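Local coordinates for protein internalin (PDB 4FMZ) that is a leucine-rich-repeat protein of the internalin family, probably serving in bacterial adhesion to, or invasion of, host cells, at residues 271-277 against 293-299. Sequence-based numbering, arbitrary orientation.
Sequences NVGSNQI and FLNNNQL. With EDO (1,2-ethanediol), chain H.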
loop_
_atom_site.group_PDB
_atom_site.type_symbol
_atom_site.label_atom_id
_atom_site.label_comp_id
_atom_site.label_asym_id
_atom_site.label_seq_id
_atom_site.Cartn_x
_atom_site.Cartn_y
_atom_site.Cartn_z
ATOM N N ASN A 271 0.488 12.972 14.334
ATOM C CA ASN A 271 1.913 13.205 14.131
ATOM C C ASN A 271 2.102 14.450 13.274
ATOM O O ASN A 271 1.880 14.417 12.065
ATOM C CB ASN A 271 2.621 11.974 13.515
ATOM C CG ASN A 271 4.119 12.146 13.341
ATOM O OD1 ASN A 271 4.691 13.248 13.469
ATOM N ND2 ASN A 271 4.791 11.055 13.022
ATOM N N VAL A 272 2.554 15.544 13.913
ATOM C CA VAL A 272 2.835 16.812 13.253
ATOM C C VAL A 272 4.285 17.252 13.588
ATOM O O VAL A 272 4.587 18.437 13.579
ATOM C CB VAL A 272 1.785 17.922 13.581
ATOM C CG1 VAL A 272 0.465 17.678 12.852
ATOM C CG2 VAL A 272 1.553 18.053 15.081
ATOM N N GLY A 273 5.164 16.280 13.839
ATOM C CA GLY A 273 6.575 16.526 14.115
ATOM C C GLY A 273 7.256 17.138 12.904
ATOM O O GLY A 273 6.838 16.877 11.773
ATOM N N SER A 274 8.281 17.993 13.121
ATOM C CA SER A 274 9.039 18.638 12.034
ATOM C C SER A 274 8.140 19.545 11.149
ATOM O O SER A 274 8.026 19.389 9.922
ATOM C CB SER A 274 9.788 17.593 11.195
ATOM O OG SER A 274 10.716 16.902 12.015
ATOM N N ASN A 275 7.506 20.503 11.811
ATOM C CA ASN A 275 6.690 21.525 11.178
ATOM C C ASN A 275 7.086 22.883 11.797
ATOM O O ASN A 275 8.204 23.010 12.314
ATOM C CB ASN A 275 5.199 21.195 11.298
ATOM C CG ASN A 275 4.744 20.194 10.261
ATOM O OD1 ASN A 275 4.709 20.497 9.076
ATOM N ND2 ASN A 275 4.455 18.959 10.672
ATOM N N GLN A 276 6.208 23.894 11.703
ATOM C CA GLN A 276 6.496 25.232 12.212
ATOM C C GLN A 276 5.368 25.695 13.158
ATOM O O GLN A 276 5.038 26.878 13.203
ATOM C CB GLN A 276 6.687 26.197 11.015
ATOM C CG GLN A 276 7.927 25.886 10.172
ATOM C CD GLN A 276 7.949 26.603 8.841
ATOM O OE1 GLN A 276 7.965 27.841 8.775
ATOM N NE2 GLN A 276 7.996 25.837 7.741
ATOM N N ILE A 277 4.805 24.762 13.937
ATOM C CA ILE A 277 3.674 25.029 14.831
ATOM C C ILE A 277 4.112 25.748 16.122
ATOM O O ILE A 277 5.024 25.295 16.807
ATOM C CB ILE A 277 2.918 23.708 15.133
ATOM C CG1 ILE A 277 2.348 23.100 13.825
ATOM C CG2 ILE A 277 1.803 23.917 16.178
ATOM C CD1 ILE A 277 2.373 21.582 13.750
ATOM N N PHE A 293 2.823 13.530 18.395
ATOM C CA PHE A 293 4.202 13.846 18.008
ATOM C C PHE A 293 4.285 15.326 17.630
ATOM O O PHE A 293 3.759 15.747 16.593
ATOM C CB PHE A 293 4.677 12.932 16.869
ATOM C CG PHE A 293 4.635 11.459 17.228
ATOM C CD1 PHE A 293 3.490 10.704 17.007
ATOM C CD2 PHE A 293 5.721 10.843 17.831
ATOM C CE1 PHE A 293 3.439 9.355 17.371
ATOM C CE2 PHE A 293 5.669 9.491 18.200
ATOM C CZ PHE A 293 4.535 8.754 17.956
ATOM N N LEU A 294 4.914 16.116 18.514
ATOM C CA LEU A 294 5.060 17.561 18.374
ATOM C C LEU A 294 6.525 18.011 18.396
ATOM O O LEU A 294 6.785 19.207 18.478
ATOM C CB LEU A 294 4.269 18.282 19.485
ATOM C CG LEU A 294 2.770 18.490 19.216
ATOM C CD1 LEU A 294 2.047 18.849 20.495
ATOM C CD2 LEU A 294 2.536 19.579 18.184
ATOM N N ASN A 295 7.475 17.064 18.308
ATOM C CA ASN A 295 8.920 17.331 18.273
ATOM C C ASN A 295 9.259 18.214 17.067
ATOM O O ASN A 295 8.550 18.161 16.065
ATOM C CB ASN A 295 9.703 16.000 18.179
ATOM C CG ASN A 295 9.247 15.147 17.015
ATOM O OD1 ASN A 295 8.157 14.557 17.040
ATOM N ND2 ASN A 295 9.997 15.191 15.921
ATOM N N ASN A 296 10.348 19.005 17.158
ATOM C CA ASN A 296 10.840 19.856 16.061
ATOM C C ASN A 296 9.766 20.824 15.531
ATOM O O ASN A 296 9.455 20.876 14.339
ATOM C CB ASN A 296 11.425 18.986 14.939
ATOM C CG ASN A 296 12.605 18.199 15.436
ATOM O OD1 ASN A 296 12.465 17.068 15.880
ATOM N ND2 ASN A 296 13.766 18.824 15.506
ATOM N N ASN A 297 9.199 21.579 16.461
ATOM C CA ASN A 297 8.212 22.614 16.181
ATOM C C ASN A 297 8.690 23.871 16.888
ATOM O O ASN A 297 9.877 23.952 17.196
ATOM C CB ASN A 297 6.800 22.154 16.587
ATOM C CG ASN A 297 6.149 21.380 15.484
ATOM O OD1 ASN A 297 5.817 21.946 14.445
ATOM N ND2 ASN A 297 6.013 20.060 15.650
ATOM N N GLN A 298 7.808 24.833 17.156
ATOM C CA GLN A 298 8.208 26.088 17.780
ATOM C C GLN A 298 7.403 26.334 19.073
ATOM O O GLN A 298 7.030 27.472 19.378
ATOM C CB GLN A 298 8.046 27.241 16.765
ATOM C CG GLN A 298 8.948 27.060 15.531
ATOM C CD GLN A 298 8.862 28.161 14.511
ATOM O OE1 GLN A 298 8.656 29.334 14.837
ATOM N NE2 GLN A 298 9.135 27.819 13.263
ATOM N N LEU A 299 7.200 25.267 19.862
ATOM C CA LEU A 299 6.447 25.335 21.121
ATOM C C LEU A 299 7.311 25.805 22.290
ATOM O O LEU A 299 8.521 25.597 22.291
ATOM C CB LEU A 299 5.816 23.978 21.467
ATOM C CG LEU A 299 4.884 23.345 20.419
ATOM C CD1 LEU A 299 4.543 21.934 20.817
ATOM C CD2 LEU A 299 3.598 24.175 20.217
HETATM C C1 EDO H . 9.213 13.861 11.873
HETATM O O1 EDO H . 9.607 14.569 13.042
HETATM C C2 EDO H . 7.729 13.452 11.997
HETATM O O2 EDO H . 7.527 12.929 13.295
HETATM O O HOH W 1 10.440 25.066 13.129
HETATM O O HOH W 2 9.231 29.054 11.005
#
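Asn271 and Phe293 pair in parallel register at the ends of strands 269-271 and 291-293, with Val272 N hydrogen-bonded to Phe293 O (2.9 Å), and the two segments then turn together as successive coils of a leucine-rich-repeat solenoid. Further on, Ser274 N bonds to Asn295 O and Gln298 N to Ile277 O. Between these backbone bonds lies Asn297, part of the asparagine ladder of the fold. Its OD1 accepts from Ile277 N (3.0 Å). Its ND2 gives one nearly straight bond to Val272 O (171°) and another to Leu294 O in its own coil. With CG beside the backbone N (chi1 -86°), the buried amide lies alongside Ile277. Asn275 holds the equivalent place one coil back, where its OD1 accepts from Ile255 N. The buried Val272 and Leu294 lie side by side, with Val272 CG2 3.6 Å from Leu294 CD2. On the face that carries Asn271 and Phe293, Asn271 OD1 lies 3.4 Å from Phe293 CB and closes an Asx turn with Gly273 N. An ethanediol, probably from the crystallisation liquor, bridges Asn271, Ser274 and Asn295. The side chains of Gln276 and Gln298 run side by side at the exposed end, with Gln298 NE2 3.7 Å from Gln276 CB; one water joins Gln276 OE1 to that NE2 and a second links it to Asn275 O.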